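Walker-Type ATPase (Pyrococcus abyssi, PDB 2QEN) is of uncertain cellular role but binds ADP and magnesium in a P-loop ATPase domain and probably also binds ATP. Local coordinates at residues G268-M271 with G272-E276; P315-Y318 with A319-N323; P342-A345 with T346-I350; N100-F103 with L104-P108; L221-P224 with E225-E229. The protein carries 1 engineered substitution. One frame throughout, in Å; residues are numbered along the deposited sequence.

Interactions 1 and 3 form one packed unit: their centres are 12 Å apart, and CD1 of L274 meets CD2 of L348 at 3.7 Å while I270 packs on V344 and V347. This unit backs onto the nucleotide site through R41, an ADP-binding residue. Measured between nearest atoms, the side chain of E273 comes within about 2 Å of that of R41 and about 9 Å of the bound ADP, and that of V344 within about 5 Å of R41. Interaction 2, in the winged-helix region, has its centre 21 Å from each of the two. Interactions 4 and 5 both belong to the ATPase domain, yet their centres are 54 Å apart, on opposite sides of the chain's centre.

Interaction 1 (G268-M271 with G272-E276); sequences GLIM and GELEE
I270 and L274, one turn apart, lie side by side and point the same way, with CG2 of I270 3.9 Å from CD1 of L274. I270 sets CG2 anti to the backbone N, with CG1 beside that nitrogen (chi1 -67°), which turns the CG2 methyl to L274 while CD1, on the other branch, reaches V344 and V347 of helix 342-348. The apolar patch is completed by M271, whose chain bends at chi2 and chi3 and brings CE to 4.1 Å from CD1 of L274. All of this lies on helix 255-280, held by regular alpha-helical i to i+4 bonds: L274 N reaches I270 O at 2.8 Å and E273 N reaches L269 O at 3.2 Å, with G272 N to G268 O and E275 N to M271 O continuing the pattern. Of the polar side chains, E273 reaches toward the nucleotide site. Extended beyond CG, it runs back along the turn beside L269 O, and its OE2 forms a salt bridge with NH2 of R41, an ADP-binding residue. With an alanine in place of E273, R41 would probably lose its carboxylate mate and its guanidinium would be freer to turn. R40 makes a longer, weak ion pair with the same oxygen, OE2.

Interaction 2 (P315-Y318 with A319-N323); sequences PRLY and ALLEN
The Y318 ring carries the carboxylate arm of E322 over one face. OE1 of E322 lies 3.4 Å above the ring plane, displaced toward the rim, and CG of E322 makes a CH-pi contact 4.0 Å from the ring centroid. Ring and carboxylate are nearly parallel, their planes 22° apart. The R316 guanidinium has CD2 of L320 over one of its faces, again toward the rim, 3.7 Å from NH1, while CD1 of the same leucine lies against NE. Both arms owe their positions to bends: E322 is folded at chi2 (23°), which swings its carboxylate back over the tyrosine, and R316 turns at chi2 and chi3 to lie across the leucine. The bend in E322 brings its OE1 within 2.9 Å of Y318 O, two acceptors close together, a cost that the salt bridge from OE2 to K325 may help offset. The segments share helix 314-326, the third helix of a winged helix-turn-helix unit, followed by the two strands of the wing. One side of it packs on helices 282-292 and 298-307, with L317 and L321 both touching I287 and W298. L317 CG meets L321 CD1 at 3.9 Å within this apolar row. Replacing L320 by an alanine would probably uncover the guanidinium face of R316 and open a gap against Y284 and I287. Beneath the side chains, the backbone bond from L320 N to R316 O is short and nearly straight, 2.8 Å with an N-H...O angle of 170°.

Interaction 3 (P342-A345 with T346-I350); sequences PVVA and TVLRI
T346 folds its hydroxyl back onto P342, one turn earlier. Its first torsion (chi1 -62°) sets OG1 beside the backbone N, and from there OG1 donates to P342 O at 3.1 Å. The amide T346 N bonds to the same oxygen at 3.0 Å, the two donors arriving from opposite faces of the carbonyl plane. Water 1 adds a third bond, donating to P342 O at 2.9 Å. It also accepts from NH2 of R349, sitting at the edge of the guanidinium and in its plane. That guanidinium is brought back over the turn by a bend at chi3 (-72°). One face lies over A345 O, which is 3.7 Å from the plane and above its centre, and NH1 of R349 comes 3.8 Å from A345 CB before bonding to A292 O in helix 282-292. On the buried side the conformations serve packing. V344 has CG1 anti to its amide nitrogen (chi1 174°), turned along the helix to meet CD1 of L348 at 3.7 Å; the two side chains lie side by side, pointing the same way. Both also touch I339 of the wing, and the same aliphatic side rests on helix 255-280, so this C-terminal helix 342-348 closes the winged-helix region against the long helix. With three donors, P342 O is well satisfied at the start of the helix, and the water bridge, together with the bond to A292 O, probably helps to keep the R349 guanidinium flat over the turn, tying the first turn to the arginine near the chain terminus.

Interaction 4 (N100-F103 with L104-P108); sequences NLKF and LTLEP
F103 and L104 cross obliquely, with the leucine reaching back over one face of the aromatic ring. CD2 of L104 stands 4.2 Å from the ring centroid, 27° off the ring normal, in a CH-pi contact, and lies nearest to CE1 of F103, at 3.8 Å. The phenylalanine holds its CG between the backbone N and the carbonyl carbon (chi1 83°), a crowded position that turns the ring alongside the following residue. L104 also leans on L101, its CG 4.1 Å from L101 CB. L101 and L104 share F88 and I85 as neighbours, whereas F103 touches V116 and L111. T105 turns instead toward K102: its amide N bonds to K102 O at 3.1 Å, lying well above the carbonyl plane, and OG1 adds a weak bond to the same oxygen. L106 N makes another weak bond, to F103 O at 3.3 Å; that oxygen and L106 O are both held by NE2 of Q82, while F103 N is bonded to E119. The result is two overlapping type I turns, K102 to T105 and F103 to L106, that pin the loop between helices 88-95 and 113-127 onto the helices around it.

Interaction 5 (L221-P224 with E225-E229); sequences LDVP and ENEIE
P224 O is gripped by two amides of the first helical turn: E227 N at 3.2 Å and, weakly, I228 N at 3.4 Å. P224 holds the N-cap position of helix 225-235, and the side chains on either side of the cap, V223 before it and I228 in the first turn, make the apolar contact known as a hydrophobic staple. The bond from E227 is bent, its donor standing well above the carbonyl plane, while I228 N closes the first i to i+4 step. In the staple, CD1 of I228 lies 4.0 Å from V223 CB and also approaches V223 O. Both side chains rest on F216 of helix 205-217, so the cap is fixed to the preceding helix as well. E227 lies against the proline ring. Its CG is set beside the backbone N (chi1 -67°) and the rest of the chain is extended, which carries the carboxylate back past the helix start. OE2 comes 3.4 Å from P224 CG and 3.6 Å from P224 CD. Proline has no N-H to offer this glutamate, and a reciprocal capping-box bond therefore cannot form; the carboxylate lies alongside the ring carbons instead. Being negative at the start of a helix, it probably interacts favourably with the helix dipole. V223 and E227 cross at about a right angle, and the carboxylate has its polar partner on helix 239-252: OE1 of E227, 3.8 Å from V223 CG1, is hydrogen-bonded to OH of Y249.

Interaction 1 (G268-M271 with G272-E276)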
# COMPACT_ATOMS: atom_id res chain seq x y z
N GLY A 268 -14.32 12.72 1.24
CA GLY A 268 -13.28 13.66 1.66
C GLY A 268 -11.89 13.21 1.24
O GLY A 268 -11.15 13.94 0.58
N LEU A 269 -11.54 11.98 1.62
CA LEU A 269 -10.23 11.40 1.32
C LEU A 269 -9.99 11.25 -0.19
O LEU A 269 -8.95 11.68 -0.72
CB LEU A 269 -10.08 10.05 2.03
CG LEU A 269 -10.20 10.02 3.57
CD1 LEU A 269 -10.31 8.58 4.07
CD2 LEU A 269 -9.03 10.71 4.25
N ILE A 270 -10.97 10.67 -0.88
CA ILE A 270 -10.88 10.43 -2.32
C ILE A 270 -10.79 11.73 -3.12
O ILE A 270 -10.09 11.80 -4.14
CB ILE A 270 -12.05 9.52 -2.80
CG1 ILE A 270 -11.88 8.12 -2.18
CG2 ILE A 270 -12.13 9.45 -4.34
CD1 ILE A 270 -13.15 7.34 -2.00
N MET A 271 -11.49 12.76 -2.65
CA MET A 271 -11.46 14.06 -3.30
C MET A 271 -10.06 14.66 -3.22
O MET A 271 -9.61 15.33 -4.16
CB MET A 271 -12.48 15.00 -2.67
CG MET A 271 -13.35 15.74 -3.66
SD MET A 271 -14.43 14.62 -4.59
CE MET A 271 -14.36 15.37 -6.22
N GLY A 272 -9.40 14.42 -2.09
CA GLY A 272 -8.02 14.88 -1.84
C GLY A 272 -7.05 14.27 -2.83
O GLY A 272 -6.20 14.97 -3.38
N GLU A 273 -7.19 12.97 -3.06
CA GLU A 273 -6.40 12.24 -4.06
C GLU A 273 -6.76 12.62 -5.50
O GLU A 273 -5.89 12.67 -6.36
CB GLU A 273 -6.58 10.74 -3.88
CG GLU A 273 -6.05 10.20 -2.59
CD GLU A 273 -6.80 8.98 -2.11
OE1 GLU A 273 -7.34 8.23 -2.94
OE2 GLU A 273 -6.83 8.77 -0.88
N LEU A 274 -8.04 12.88 -5.76
CA LEU A 274 -8.45 13.34 -7.08
C LEU A 274 -7.91 14.74 -7.40
O LEU A 274 -7.66 15.06 -8.57
CB LEU A 274 -9.98 13.28 -7.23
CG LEU A 274 -10.64 11.89 -7.26
CD1 LEU A 274 -12.16 12.04 -7.22
CD2 LEU A 274 -10.21 11.05 -8.47
N GLU A 275 -7.72 15.57 -6.36
CA GLU A 275 -7.05 16.87 -6.49
C GLU A 275 -5.64 16.69 -7.05
O GLU A 275 -5.24 17.40 -7.98
CB GLU A 275 -6.94 17.58 -5.13
CG GLU A 275 -8.18 18.33 -4.66
CD GLU A 275 -7.91 19.22 -3.44
OE1 GLU A 275 -6.98 18.92 -2.64
OE2 GLU A 275 -8.63 20.24 -3.27
N GLU A 276 -4.90 15.75 -6.46
CA GLU A 276 -3.54 15.43 -6.89
C GLU A 276 -3.51 15.06 -8.38
O GLU A 276 -2.71 15.61 -9.14
CB GLU A 276 -2.93 14.30 -6.04
CG GLU A 276 -2.79 14.63 -4.54
CD GLU A 276 -2.20 13.48 -3.70
OE1 GLU A 276 -2.60 12.30 -3.89
OE2 GLU A 276 -1.35 13.76 -2.83

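Interaction 2 (P315-Y318 with A319-N323)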
# COMPACT_ATOMS: atom_id res chain seq x y z
N PRO A 315 -3.71 8.13 -29.18
CA PRO A 315 -2.48 7.88 -28.41
C PRO A 315 -2.48 8.47 -26.98
O PRO A 315 -2.00 7.83 -26.07
CB PRO A 315 -1.38 8.51 -29.29
CG PRO A 315 -1.97 8.50 -30.68
CD PRO A 315 -3.41 8.81 -30.46
N ARG A 316 -3.03 9.67 -26.80
CA ARG A 316 -3.16 10.27 -25.46
C ARG A 316 -4.08 9.46 -24.56
O ARG A 316 -3.73 9.14 -23.41
CB ARG A 316 -3.68 11.70 -25.53
CG ARG A 316 -2.72 12.74 -25.02
CD ARG A 316 -2.62 12.71 -23.49
NE ARG A 316 -3.39 13.79 -22.87
CZ ARG A 316 -3.06 14.39 -21.72
NH1 ARG A 316 -1.97 14.04 -21.06
NH2 ARG A 316 -3.83 15.36 -21.24
N LEU A 317 -5.26 9.12 -25.09
CA LEU A 317 -6.21 8.30 -24.35
C LEU A 317 -5.60 6.99 -23.87
O LEU A 317 -5.83 6.57 -22.74
CB LEU A 317 -7.51 8.06 -25.15
CG LEU A 317 -8.57 7.25 -24.37
CD1 LEU A 317 -8.95 7.94 -23.07
CD2 LEU A 317 -9.80 6.93 -25.24
N TYR A 318 -4.81 6.35 -24.74
CA TYR A 318 -4.16 5.09 -24.41
C TYR A 318 -3.19 5.28 -23.24
O TYR A 318 -3.19 4.48 -22.30
CB TYR A 318 -3.43 4.49 -25.63
CG TYR A 318 -2.70 3.20 -25.31
CD1 TYR A 318 -3.36 1.96 -25.40
CD2 TYR A 318 -1.37 3.20 -24.90
CE1 TYR A 318 -2.69 0.76 -25.09
CE2 TYR A 318 -0.70 2.01 -24.58
CZ TYR A 318 -1.37 0.79 -24.68
OH TYR A 318 -0.70 -0.39 -24.38
N ALA A 319 -2.37 6.33 -23.33
CA ALA A 319 -1.40 6.66 -22.28
C ALA A 319 -2.10 6.96 -20.94
O ALA A 319 -1.72 6.43 -19.90
CB ALA A 319 -0.50 7.81 -22.72
N LEU A 320 -3.14 7.78 -20.99
CA LEU A 320 -3.92 8.14 -19.80
C LEU A 320 -4.52 6.92 -19.09
O LEU A 320 -4.41 6.80 -17.87
CB LEU A 320 -5.04 9.15 -20.15
CG LEU A 320 -4.60 10.56 -20.60
CD1 LEU A 320 -5.72 11.35 -21.26
CD2 LEU A 320 -3.98 11.37 -19.48
N LEU A 321 -5.13 6.03 -19.87
CA LEU A 321 -5.75 4.81 -19.33
C LEU A 321 -4.70 3.84 -18.77
O LEU A 321 -4.90 3.24 -17.70
CB LEU A 321 -6.60 4.13 -20.39
CG LEU A 321 -7.99 4.71 -20.64
CD1 LEU A 321 -8.51 4.16 -21.97
CD2 LEU A 321 -8.96 4.38 -19.48
N GLU A 322 -3.59 3.70 -19.47
CA GLU A 322 -2.46 2.89 -19.00
C GLU A 322 -1.90 3.39 -17.66
O GLU A 322 -1.63 2.58 -16.77
CB GLU A 322 -1.37 2.79 -20.06
CG GLU A 322 -1.50 1.61 -21.05
CD GLU A 322 -2.92 1.01 -21.23
OE1 GLU A 322 -3.81 1.63 -21.90
OE2 GLU A 322 -3.12 -0.11 -20.72
N ASN A 323 -1.72 4.70 -17.53
CA ASN A 323 -1.28 5.32 -16.28
C ASN A 323 -2.24 5.08 -15.10
O ASN A 323 -1.83 4.74 -14.00
CB ASN A 323 -1.06 6.82 -16.47
CG ASN A 323 0.20 7.13 -17.28
OD1 ASN A 323 0.42 8.27 -17.67
ND2 ASN A 323 1.03 6.11 -17.51

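Interaction 3 (P342-A345 with T346-I350)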
# COMPACT_ATOMS: atom_id res chain seq x y z
N PRO A 342 -14.88 0.05 -5.48
CA PRO A 342 -16.29 0.39 -5.73
C PRO A 342 -16.81 1.62 -4.96
O PRO A 342 -17.76 2.26 -5.39
CB PRO A 342 -17.04 -0.86 -5.24
CG PRO A 342 -16.10 -1.51 -4.30
CD PRO A 342 -14.74 -1.28 -4.88
N VAL A 343 -16.19 1.92 -3.82
CA VAL A 343 -16.48 3.14 -3.07
C VAL A 343 -15.97 4.40 -3.81
O VAL A 343 -16.67 5.41 -3.87
CB VAL A 343 -15.98 3.02 -1.61
CG1 VAL A 343 -16.20 4.32 -0.83
CG2 VAL A 343 -16.67 1.86 -0.93
N VAL A 344 -14.78 4.33 -4.41
CA VAL A 344 -14.31 5.38 -5.32
C VAL A 344 -15.34 5.63 -6.44
O VAL A 344 -15.69 6.77 -6.72
CB VAL A 344 -12.88 5.11 -5.87
CG1 VAL A 344 -12.46 6.14 -6.92
CG2 VAL A 344 -11.88 5.11 -4.75
N ALA A 345 -15.84 4.56 -7.05
CA ALA A 345 -16.90 4.68 -8.04
C ALA A 345 -18.16 5.41 -7.50
O ALA A 345 -18.70 6.31 -8.16
CB ALA A 345 -17.26 3.30 -8.62
N THR A 346 -18.62 5.02 -6.30
CA THR A 346 -19.74 5.68 -5.63
C THR A 346 -19.50 7.19 -5.44
O THR A 346 -20.37 8.00 -5.74
CB THR A 346 -20.07 5.00 -4.28
OG1 THR A 346 -20.45 3.64 -4.52
CG2 THR A 346 -21.21 5.71 -3.53
N VAL A 347 -18.30 7.54 -4.98
CA VAL A 347 -17.88 8.94 -4.79
C VAL A 347 -17.80 9.73 -6.11
O VAL A 347 -18.23 10.88 -6.17
CB VAL A 347 -16.51 9.02 -4.01
CG1 VAL A 347 -15.90 10.43 -4.06
CG2 VAL A 347 -16.69 8.57 -2.56
N LEU A 348 -17.26 9.12 -7.17
CA LEU A 348 -17.22 9.76 -8.50
C LEU A 348 -18.60 10.00 -9.16
O LEU A 348 -18.74 10.91 -9.96
CB LEU A 348 -16.31 9.00 -9.47
CG LEU A 348 -14.80 8.96 -9.20
CD1 LEU A 348 -14.23 7.69 -9.80
CD2 LEU A 348 -14.08 10.19 -9.74
N ARG A 349 -19.60 9.19 -8.81
CA ARG A 349 -20.97 9.40 -9.29
C ARG A 349 -21.67 10.47 -8.46
O ARG A 349 -22.78 10.88 -8.77
CB ARG A 349 -21.78 8.10 -9.24
CG ARG A 349 -21.42 7.10 -10.31
CD ARG A 349 -22.43 5.97 -10.34
NE ARG A 349 -22.32 5.07 -9.19
CZ ARG A 349 -21.50 4.02 -9.12
NH1 ARG A 349 -20.69 3.72 -10.13
NH2 ARG A 349 -21.50 3.28 -8.02
N ILE A 350 -20.97 10.90 -7.40
CA ILE A 350 -21.31 11.97 -6.45
C ILE A 350 -21.96 11.44 -5.17
O ILE A 350 -23.14 11.09 -5.13
CB ILE A 350 -22.06 13.17 -7.10
CG1 ILE A 350 -21.16 13.88 -8.12
CG2 ILE A 350 -22.50 14.19 -6.02
CD1 ILE A 350 -21.92 14.79 -9.12
OXT ILE A 350 -21.29 11.33 -4.13
O HOH W 1 -19.95 1.09 -6.81

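Interaction 4 (N100-F103 with L104-P108)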
# COMPACT_ATOMS: atom_id res chain seq x y z
N ASN A 100 25.45 -4.32 19.06
CA ASN A 100 25.13 -2.90 18.97
C ASN A 100 25.26 -2.43 17.52
O ASN A 100 26.01 -3.02 16.73
CB ASN A 100 26.05 -2.06 19.86
CG ASN A 100 25.74 -2.23 21.35
OD1 ASN A 100 24.58 -2.27 21.77
ND2 ASN A 100 26.79 -2.29 22.17
N LEU A 101 24.53 -1.37 17.18
CA LEU A 101 24.61 -0.80 15.85
C LEU A 101 25.41 0.50 15.87
O LEU A 101 25.02 1.47 16.53
CB LEU A 101 23.21 -0.55 15.27
CG LEU A 101 22.38 -1.74 14.79
CD1 LEU A 101 20.95 -1.31 14.48
CD2 LEU A 101 23.02 -2.39 13.56
N LYS A 102 26.54 0.49 15.15
CA LYS A 102 27.41 1.65 15.03
C LYS A 102 26.71 2.86 14.38
O LYS A 102 26.88 3.99 14.84
CB LYS A 102 28.69 1.29 14.25
CG LYS A 102 29.66 2.45 14.03
CD LYS A 102 31.12 2.01 13.95
CE LYS A 102 32.04 3.22 13.89
NZ LYS A 102 33.45 2.92 14.30
N PHE A 103 25.91 2.61 13.34
CA PHE A 103 25.39 3.71 12.53
C PHE A 103 24.44 4.65 13.30
O PHE A 103 24.17 5.76 12.86
CB PHE A 103 24.81 3.23 11.18
CG PHE A 103 23.40 2.71 11.25
CD1 PHE A 103 22.31 3.57 11.10
CD2 PHE A 103 23.15 1.35 11.44
CE1 PHE A 103 20.99 3.10 11.16
CE2 PHE A 103 21.84 0.86 11.50
CZ PHE A 103 20.76 1.74 11.36
N LEU A 104 23.98 4.20 14.46
CA LEU A 104 23.07 5.00 15.29
C LEU A 104 23.76 6.16 16.00
O LEU A 104 23.10 7.15 16.33
CB LEU A 104 22.34 4.12 16.31
CG LEU A 104 21.39 3.05 15.77
CD1 LEU A 104 20.70 2.38 16.95
CD2 LEU A 104 20.36 3.65 14.82
N THR A 105 25.06 6.02 16.24
CA THR A 105 25.88 7.08 16.85
C THR A 105 26.24 8.14 15.82
O THR A 105 26.62 9.27 16.20
CB THR A 105 27.20 6.53 17.43
OG1 THR A 105 26.97 5.28 18.09
CG2 THR A 105 27.80 7.50 18.43
N LEU A 106 26.14 7.78 14.52
CA LEU A 106 26.70 8.60 13.43
C LEU A 106 25.67 9.55 12.82
O LEU A 106 24.49 9.19 12.69
CB LEU A 106 27.35 7.71 12.33
CG LEU A 106 28.51 6.76 12.83
CD1 LEU A 106 29.37 6.17 11.64
CD2 LEU A 106 29.46 7.53 13.81
N GLU A 107 26.12 10.75 12.45
CA GLU A 107 25.28 11.73 11.77
C GLU A 107 24.95 11.26 10.36
O GLU A 107 25.83 10.79 9.65
CB GLU A 107 25.94 13.13 11.75
CG GLU A 107 27.43 13.13 11.44
CD GLU A 107 28.08 14.51 11.59
OE1 GLU A 107 27.45 15.52 11.20
OE2 GLU A 107 29.23 14.58 12.09
N PRO A 108 23.66 11.35 9.96
CA PRO A 108 23.19 10.89 8.64
C PRO A 108 23.99 11.44 7.46
O PRO A 108 24.16 10.73 6.46
CB PRO A 108 21.75 11.40 8.59
CG PRO A 108 21.34 11.54 10.00
CD PRO A 108 22.56 11.89 10.78

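Interaction 5 (L221-P224 with E225-E229)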
# COMPACT_ATOMS: atom_id res chain seq x y z
N LEU A 221 -23.40 -5.69 20.36
CA LEU A 221 -24.43 -5.15 19.48
C LEU A 221 -24.87 -6.22 18.48
O LEU A 221 -24.04 -6.94 17.90
CB LEU A 221 -23.91 -3.89 18.76
CG LEU A 221 -24.90 -2.90 18.14
CD1 LEU A 221 -25.95 -2.42 19.13
CD2 LEU A 221 -24.15 -1.72 17.58
N ASP A 222 -26.19 -6.34 18.33
CA ASP A 222 -26.82 -7.20 17.33
C ASP A 222 -27.35 -6.30 16.21
O ASP A 222 -28.20 -5.45 16.44
CB ASP A 222 -27.96 -8.02 17.96
CG ASP A 222 -27.46 -9.21 18.78
OD1 ASP A 222 -26.62 -10.00 18.27
OD2 ASP A 222 -27.91 -9.38 19.94
N VAL A 223 -26.80 -6.48 15.01
CA VAL A 223 -27.23 -5.70 13.85
C VAL A 223 -27.99 -6.63 12.90
O VAL A 223 -27.49 -7.72 12.55
CB VAL A 223 -26.04 -5.02 13.15
CG1 VAL A 223 -26.48 -4.32 11.86
CG2 VAL A 223 -25.39 -4.01 14.09
N PRO A 224 -29.21 -6.22 12.47
CA PRO A 224 -30.02 -7.10 11.62
C PRO A 224 -29.24 -7.57 10.39
O PRO A 224 -28.40 -6.83 9.86
CB PRO A 224 -31.20 -6.22 11.20
CG PRO A 224 -31.28 -5.16 12.27
CD PRO A 224 -29.87 -4.92 12.71
N GLU A 225 -29.52 -8.81 9.97
CA GLU A 225 -28.82 -9.48 8.88
C GLU A 225 -28.81 -8.67 7.58
O GLU A 225 -27.76 -8.53 6.95
CB GLU A 225 -29.45 -10.85 8.61
CG GLU A 225 -28.63 -11.69 7.66
CD GLU A 225 -29.29 -13.00 7.28
OE1 GLU A 225 -30.41 -13.28 7.77
OE2 GLU A 225 -28.68 -13.75 6.49
N ASN A 226 -29.97 -8.14 7.21
CA ASN A 226 -30.13 -7.36 5.98
C ASN A 226 -29.33 -6.04 5.93
O ASN A 226 -28.99 -5.57 4.85
CB ASN A 226 -31.62 -7.11 5.68
CG ASN A 226 -32.28 -8.28 4.92
OD1 ASN A 226 -31.60 -9.15 4.35
ND2 ASN A 226 -33.61 -8.29 4.89
N GLU A 227 -29.04 -5.45 7.10
CA GLU A 227 -28.25 -4.23 7.17
C GLU A 227 -26.76 -4.51 6.92
O GLU A 227 -26.06 -3.72 6.29
CB GLU A 227 -28.42 -3.51 8.53
CG GLU A 227 -29.84 -2.93 8.78
CD GLU A 227 -29.95 -2.23 10.13
OE1 GLU A 227 -28.92 -1.73 10.65
OE2 GLU A 227 -31.07 -2.19 10.69
N ILE A 228 -26.28 -5.63 7.45
CA ILE A 228 -24.91 -6.08 7.15
C ILE A 228 -24.77 -6.46 5.66
O ILE A 228 -23.78 -6.08 5.02
CB ILE A 228 -24.44 -7.20 8.14
CG1 ILE A 228 -24.06 -6.55 9.49
CG2 ILE A 228 -23.26 -8.02 7.55
CD1 ILE A 228 -24.08 -7.49 10.67
N GLU A 229 -25.75 -7.17 5.11
CA GLU A 229 -25.76 -7.48 3.68
C GLU A 229 -25.73 -6.22 2.82
O GLU A 229 -24.95 -6.12 1.88
CB GLU A 229 -26.96 -8.35 3.30
CG GLU A 229 -27.04 -9.63 4.10
CD GLU A 229 -27.73 -10.75 3.36
OE1 GLU A 229 -28.98 -10.69 3.20
OE2 GLU A 229 -27.01 -11.70 2.95